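Local coordinates for ABC sugar transporter, periplasmic sugar binding protein (PDB 3ROT) that probably binds a sugar in the periplasm and hands it to an ABC transporter for uptake, at residues R3-D15 with A57-P70. Sequence-based numbering, arbitrary orientation.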
loop_
_atom_site.group_PDB
_atom_site.type_symbol
_atom_site.label_atom_id
_atom_site.label_comp_id
_atom_site.label_asym_id
_atom_site.label_seq_id
_atom_site.Cartn_x
_atom_site.Cartn_y
_atom_site.Cartn_z
ATOM N N ARG A 3 15.954 23.672 -18.988
ATOM C CA ARG A 3 14.553 23.908 -18.545
ATOM C C ARG A 3 14.522 24.390 -17.087
ATOM O O ARG A 3 15.478 24.198 -16.339
ATOM C CB ARG A 3 13.721 22.637 -18.704
ATOM N N ASP A 4 13.428 25.036 -16.698
ATOM C CA ASP A 4 13.268 25.510 -15.335
ATOM C C ASP A 4 13.009 24.315 -14.410
ATOM O O ASP A 4 12.352 23.342 -14.794
ATOM C CB ASP A 4 12.115 26.514 -15.230
ATOM C CG ASP A 4 12.490 27.886 -15.777
ATOM O OD1 ASP A 4 11.685 28.822 -15.602
ATOM O OD2 ASP A 4 13.596 28.020 -16.377
ATOM N N LYS A 5 13.535 24.383 -13.190
ATOM C CA LYS A 5 13.367 23.300 -12.219
ATOM C C LYS A 5 12.261 23.545 -11.196
ATOM O O LYS A 5 12.191 24.601 -10.567
ATOM C CB LYS A 5 14.689 23.047 -11.489
ATOM C CG LYS A 5 14.608 21.908 -10.499
ATOM C CD LYS A 5 14.094 20.629 -11.165
ATOM C CE LYS A 5 14.148 19.441 -10.218
ATOM N NZ LYS A 5 15.527 19.244 -9.698
ATOM N N TYR A 6 11.404 22.545 -11.029
ATOM C CA TYR A 6 10.304 22.630 -10.078
ATOM C C TYR A 6 10.287 21.411 -9.164
ATOM O O TYR A 6 10.766 20.337 -9.534
ATOM C CB TYR A 6 8.965 22.738 -10.818
ATOM C CG TYR A 6 8.803 24.025 -11.592
ATOM C CD1 TYR A 6 8.324 25.186 -10.973
ATOM C CD2 TYR A 6 9.170 24.097 -12.936
ATOM C CE1 TYR A 6 8.217 26.379 -11.678
ATOM C CE2 TYR A 6 9.070 25.283 -13.643
ATOM C CZ TYR A 6 8.594 26.421 -13.013
ATOM O OH TYR A 6 8.506 27.602 -13.720
ATOM N N TYR A 7 9.724 21.586 -7.972
ATOM C CA TYR A 7 9.637 20.506 -6.991
ATOM C C TYR A 7 8.213 20.306 -6.485
ATOM O O TYR A 7 7.468 21.271 -6.300
ATOM C CB TYR A 7 10.517 20.808 -5.774
ATOM C CG TYR A 7 12.006 20.650 -5.988
ATOM C CD1 TYR A 7 12.612 19.396 -5.922
ATOM C CD2 TYR A 7 12.814 21.759 -6.220
ATOM C CE1 TYR A 7 13.989 19.255 -6.073
ATOM C CE2 TYR A 7 14.195 21.627 -6.377
ATOM C CZ TYR A 7 14.771 20.375 -6.297
ATOM O OH TYR A 7 16.135 20.243 -6.419
ATOM N N LEU A 8 7.846 19.048 -6.276
ATOM C CA LEU A 8 6.546 18.699 -5.717
ATOM C C LEU A 8 6.920 17.868 -4.497
ATOM O O LEU A 8 7.445 16.764 -4.619
ATOM C CB LEU A 8 5.699 17.875 -6.700
ATOM C CG LEU A 8 4.417 17.240 -6.129
ATOM C CD1 LEU A 8 3.615 18.268 -5.331
ATOM C CD2 LEU A 8 3.568 16.668 -7.264
ATOM N N ILE A 9 6.672 18.412 -3.315
ATOM C CA ILE A 9 7.033 17.725 -2.091
ATOM C C ILE A 9 5.807 17.362 -1.263
ATOM O O ILE A 9 4.923 18.190 -1.053
ATOM C CB ILE A 9 8.011 18.614 -1.284
ATOM C CG1 ILE A 9 9.159 19.051 -2.209
ATOM C CG2 ILE A 9 8.541 17.852 -0.075
ATOM C CD1 ILE A 9 10.191 19.991 -1.603
ATOM N N THR A 10 5.743 16.109 -0.809
ATOM C CA THR A 10 4.620 15.651 -0.001
ATOM C C THR A 10 5.094 14.883 1.225
ATOM O O THR A 10 6.281 14.624 1.389
ATOM C CB THR A 10 3.650 14.746 -0.811
ATOM O OG1 THR A 10 4.311 13.529 -1.179
ATOM C CG2 THR A 10 3.174 15.475 -2.069
ATOM N N HIS A 11 4.151 14.535 2.089
ATOM C CA HIS A 11 4.463 13.809 3.312
ATOM C C HIS A 11 4.215 12.308 3.178
ATOM O O HIS A 11 4.398 11.559 4.129
ATOM C CB HIS A 11 3.630 14.364 4.477
ATOM C CG HIS A 11 2.163 14.427 4.189
ATOM N ND1 HIS A 11 1.566 15.520 3.592
ATOM C CD2 HIS A 11 1.179 13.514 4.373
ATOM C CE1 HIS A 11 0.278 15.276 3.423
ATOM N NE2 HIS A 11 0.017 14.066 3.888
ATOM N N GLY A 12 3.790 11.873 1.997
ATOM C CA GLY A 12 3.530 10.461 1.781
ATOM C C GLY A 12 3.582 10.112 0.306
ATOM O O GLY A 12 3.505 10.996 -0.550
ATOM N N SER A 13 3.689 8.822 0.002
ATOM C CA SER A 13 3.774 8.400 -1.385
ATOM C C SER A 13 3.204 7.015 -1.666
ATOM O O SER A 13 3.219 6.567 -2.808
ATOM C CB SER A 13 5.238 8.441 -1.828
ATOM O OG SER A 13 6.017 7.559 -1.035
ATOM N N GLN A 14 2.697 6.339 -0.642
ATOM C CA GLN A 14 2.153 4.995 -0.841
ATOM C C GLN A 14 0.675 4.984 -1.232
ATOM O O GLN A 14 0.249 4.184 -2.065
ATOM C CB GLN A 14 2.362 4.145 0.421
ATOM C CG GLN A 14 3.819 4.022 0.880
ATOM C CD GLN A 14 4.804 3.821 -0.270
ATOM O OE1 GLN A 14 5.271 4.787 -0.878
ATOM N NE2 GLN A 14 5.118 2.561 -0.574
ATOM N N ASP A 15 -0.106 5.862 -0.616
ATOM C CA ASP A 15 -1.531 5.963 -0.910
ATOM C C ASP A 15 -1.697 6.178 -2.423
ATOM O O ASP A 15 -1.047 7.050 -2.995
ATOM C CB ASP A 15 -2.112 7.164 -0.157
ATOM C CG ASP A 15 -3.631 7.171 -0.129
ATOM O OD1 ASP A 15 -4.257 6.710 -1.106
ATOM O OD2 ASP A 15 -4.198 7.666 0.872
ATOM N N ALA A 57 15.810 21.209 -1.191
ATOM C CA ALA A 57 15.274 21.742 -2.436
ATOM C C ALA A 57 15.610 23.228 -2.528
ATOM O O ALA A 57 16.036 23.710 -3.579
ATOM C CB ALA A 57 13.764 21.542 -2.492
ATOM N N LEU A 58 15.424 23.947 -1.420
ATOM C CA LEU A 58 15.702 25.385 -1.360
ATOM C C LEU A 58 17.135 25.723 -1.748
ATOM O O LEU A 58 17.376 26.720 -2.420
ATOM C CB LEU A 58 15.433 25.931 0.046
ATOM C CG LEU A 58 13.989 25.910 0.548
ATOM C CD1 LEU A 58 13.910 26.499 1.947
ATOM C CD2 LEU A 58 13.124 26.707 -0.403
ATOM N N ALA A 59 18.078 24.892 -1.317
ATOM C CA ALA A 59 19.493 25.108 -1.612
ATOM C C ALA A 59 19.784 25.176 -3.107
ATOM O O ALA A 59 20.732 25.836 -3.533
ATOM C CB ALA A 59 20.328 24.002 -0.976
ATOM N N THR A 60 18.968 24.492 -3.904
ATOM C CA THR A 60 19.164 24.470 -5.351
ATOM C C THR A 60 18.549 25.669 -6.059
ATOM O O THR A 60 18.665 25.794 -7.273
ATOM C CB THR A 60 18.564 23.195 -5.978
ATOM O OG1 THR A 60 17.142 23.208 -5.813
ATOM C CG2 THR A 60 19.137 21.950 -5.317
ATOM N N TYR A 61 17.895 26.545 -5.300
ATOM C CA TYR A 61 17.249 27.727 -5.873
ATOM C C TYR A 61 16.373 27.370 -7.079
ATOM O O TYR A 61 16.626 27.821 -8.198
ATOM C CB TYR A 61 18.308 28.762 -6.284
ATOM C CG TYR A 61 18.972 29.438 -5.107
ATOM C CD1 TYR A 61 18.346 30.496 -4.443
ATOM C CD2 TYR A 61 20.193 28.976 -4.610
ATOM C CE1 TYR A 61 18.917 31.074 -3.306
ATOM C CE2 TYR A 61 20.772 29.543 -3.474
ATOM C CZ TYR A 61 20.128 30.591 -2.825
ATOM O OH TYR A 61 20.682 31.140 -1.686
ATOM N N PRO A 62 15.329 26.551 -6.861
ATOM C CA PRO A 62 14.423 26.144 -7.940
ATOM C C PRO A 62 13.482 27.269 -8.377
ATOM O O PRO A 62 13.366 28.292 -7.705
ATOM C CB PRO A 62 13.672 24.972 -7.320
ATOM C CG PRO A 62 13.551 25.392 -5.897
ATOM C CD PRO A 62 14.944 25.906 -5.591
ATOM N N SER A 63 12.816 27.073 -9.507
ATOM C CA SER A 63 11.877 28.059 -10.028
ATOM C C SER A 63 10.606 28.108 -9.176
ATOM O O SER A 63 9.907 29.126 -9.139
ATOM C CB SER A 63 11.510 27.727 -11.477
ATOM O OG SER A 63 12.647 27.796 -12.327
ATOM N N GLY A 64 10.311 27.008 -8.491
ATOM C CA GLY A 64 9.130 26.962 -7.656
ATOM C C GLY A 64 8.991 25.631 -6.950
ATOM O O GLY A 64 9.609 24.640 -7.342
ATOM N N ILE A 65 8.174 25.614 -5.901
ATOM C CA ILE A 65 7.935 24.412 -5.125
ATOM C C ILE A 65 6.470 24.309 -4.750
ATOM O O ILE A 65 5.840 25.302 -4.379
ATOM C CB ILE A 65 8.757 24.399 -3.803
ATOM C CG1 ILE A 65 10.254 24.300 -4.104
ATOM C CG2 ILE A 65 8.344 23.208 -2.932
ATOM C CD1 ILE A 65 11.118 24.326 -2.858
ATOM N N ALA A 66 5.924 23.106 -4.883
ATOM C CA ALA A 66 4.554 22.848 -4.485
ATOM C C ALA A 66 4.774 21.867 -3.338
ATOM O O ALA A 66 5.592 20.950 -3.453
ATOM C CB ALA A 66 3.771 22.200 -5.609
ATOM N N THR A 67 4.088 22.077 -2.221
ATOM C CA THR A 67 4.274 21.187 -1.088
ATOM C C THR A 67 3.042 21.110 -0.189
ATOM O O THR A 67 2.227 22.026 -0.156
ATOM C CB THR A 67 5.501 21.625 -0.232
ATOM O OG1 THR A 67 5.758 20.645 0.779
ATOM C CG2 THR A 67 5.253 22.965 0.442
ATOM N N THR A 68 2.899 19.991 0.506
ATOM C CA THR A 68 1.806 19.822 1.443
ATOM C C THR A 68 2.356 20.428 2.739
ATOM O O THR A 68 3.567 20.524 2.914
ATOM C CB THR A 68 1.476 18.328 1.671
ATOM O OG1 THR A 68 2.568 17.696 2.343
ATOM C CG2 THR A 68 1.247 17.617 0.345
ATOM N N ILE A 69 1.475 20.863 3.632
ATOM C CA ILE A 69 1.912 21.446 4.888
ATOM C C ILE A 69 0.968 20.894 5.954
ATOM O O ILE A 69 0.053 21.586 6.406
ATOM C CB ILE A 69 1.839 22.997 4.831
ATOM C CG1 ILE A 69 2.480 23.497 3.530
ATOM C CG2 ILE A 69 2.558 23.603 6.047
ATOM C CD1 ILE A 69 2.468 25.027 3.345
ATOM N N PRO A 70 1.176 19.620 6.354
ATOM C CA PRO A 70 0.375 18.903 7.355
ATOM C C PRO A 70 0.650 19.240 8.817
ATOM O O PRO A 70 0.161 18.547 9.705
ATOM C CB PRO A 70 0.680 17.446 7.050
ATOM C CG PRO A 70 2.126 17.503 6.712
ATOM C CD PRO A 70 2.225 18.735 5.811
#
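H11 ND1 and T68 OG1 lie 2.7 Å apart in a hydrogen bond whose donor either residue could be. The hydroxyl meets the imidazole at its edge, near the ring plane, and Q50 binds the same oxygen, so T68 OG1 is gripped twice. Both side chains take a first torsion near +60°, H11 CG and T68 OG1 each standing between backbone N and carbonyl carbon, which brings ring and hydroxyl together. P70 CB rests over one imidazole face, while H11 NE2 binds a glycerol, probably from the crystallisation liquor.

N-terminal to this pair, strands 5-9 and 64-67 run parallel, their axes inclined by 12°. A66 N donates to Y7 O, and A66 O receives I9 N in a nearly straight bond of 170°. S63 N to K5 O and T68 N to I9 O extend the pairing.

On the face carrying Y7, I9 and I65, the A57 methyl of helix 47-59 sits 3.8 Å from the Y7 ring centroid, a CH-pi contact suited to a small residue. P62 CB meets that ring at its edge, 3.5 Å from Y7 CD2. T60 OG1 accepts from Y7 OH while donating to A57 O, as a hydroxyl can. Branched, apolar I9 touches A57 CB and I65 CG2 through CD1. On the other face, Y6 offers S63 CB a ring and N262 a hydroxyl.

Backbone bonds and apolar packing thus hold 64-67 against central strand 5-9, flanked on its other side by 35-39; helix 47-59 links 35-39 to 64-67, giving the Rossmann-like 2-1-3 order. Polar H11, beyond the strand's C-terminal end, is consistent with a place in the sugar-binding cleft.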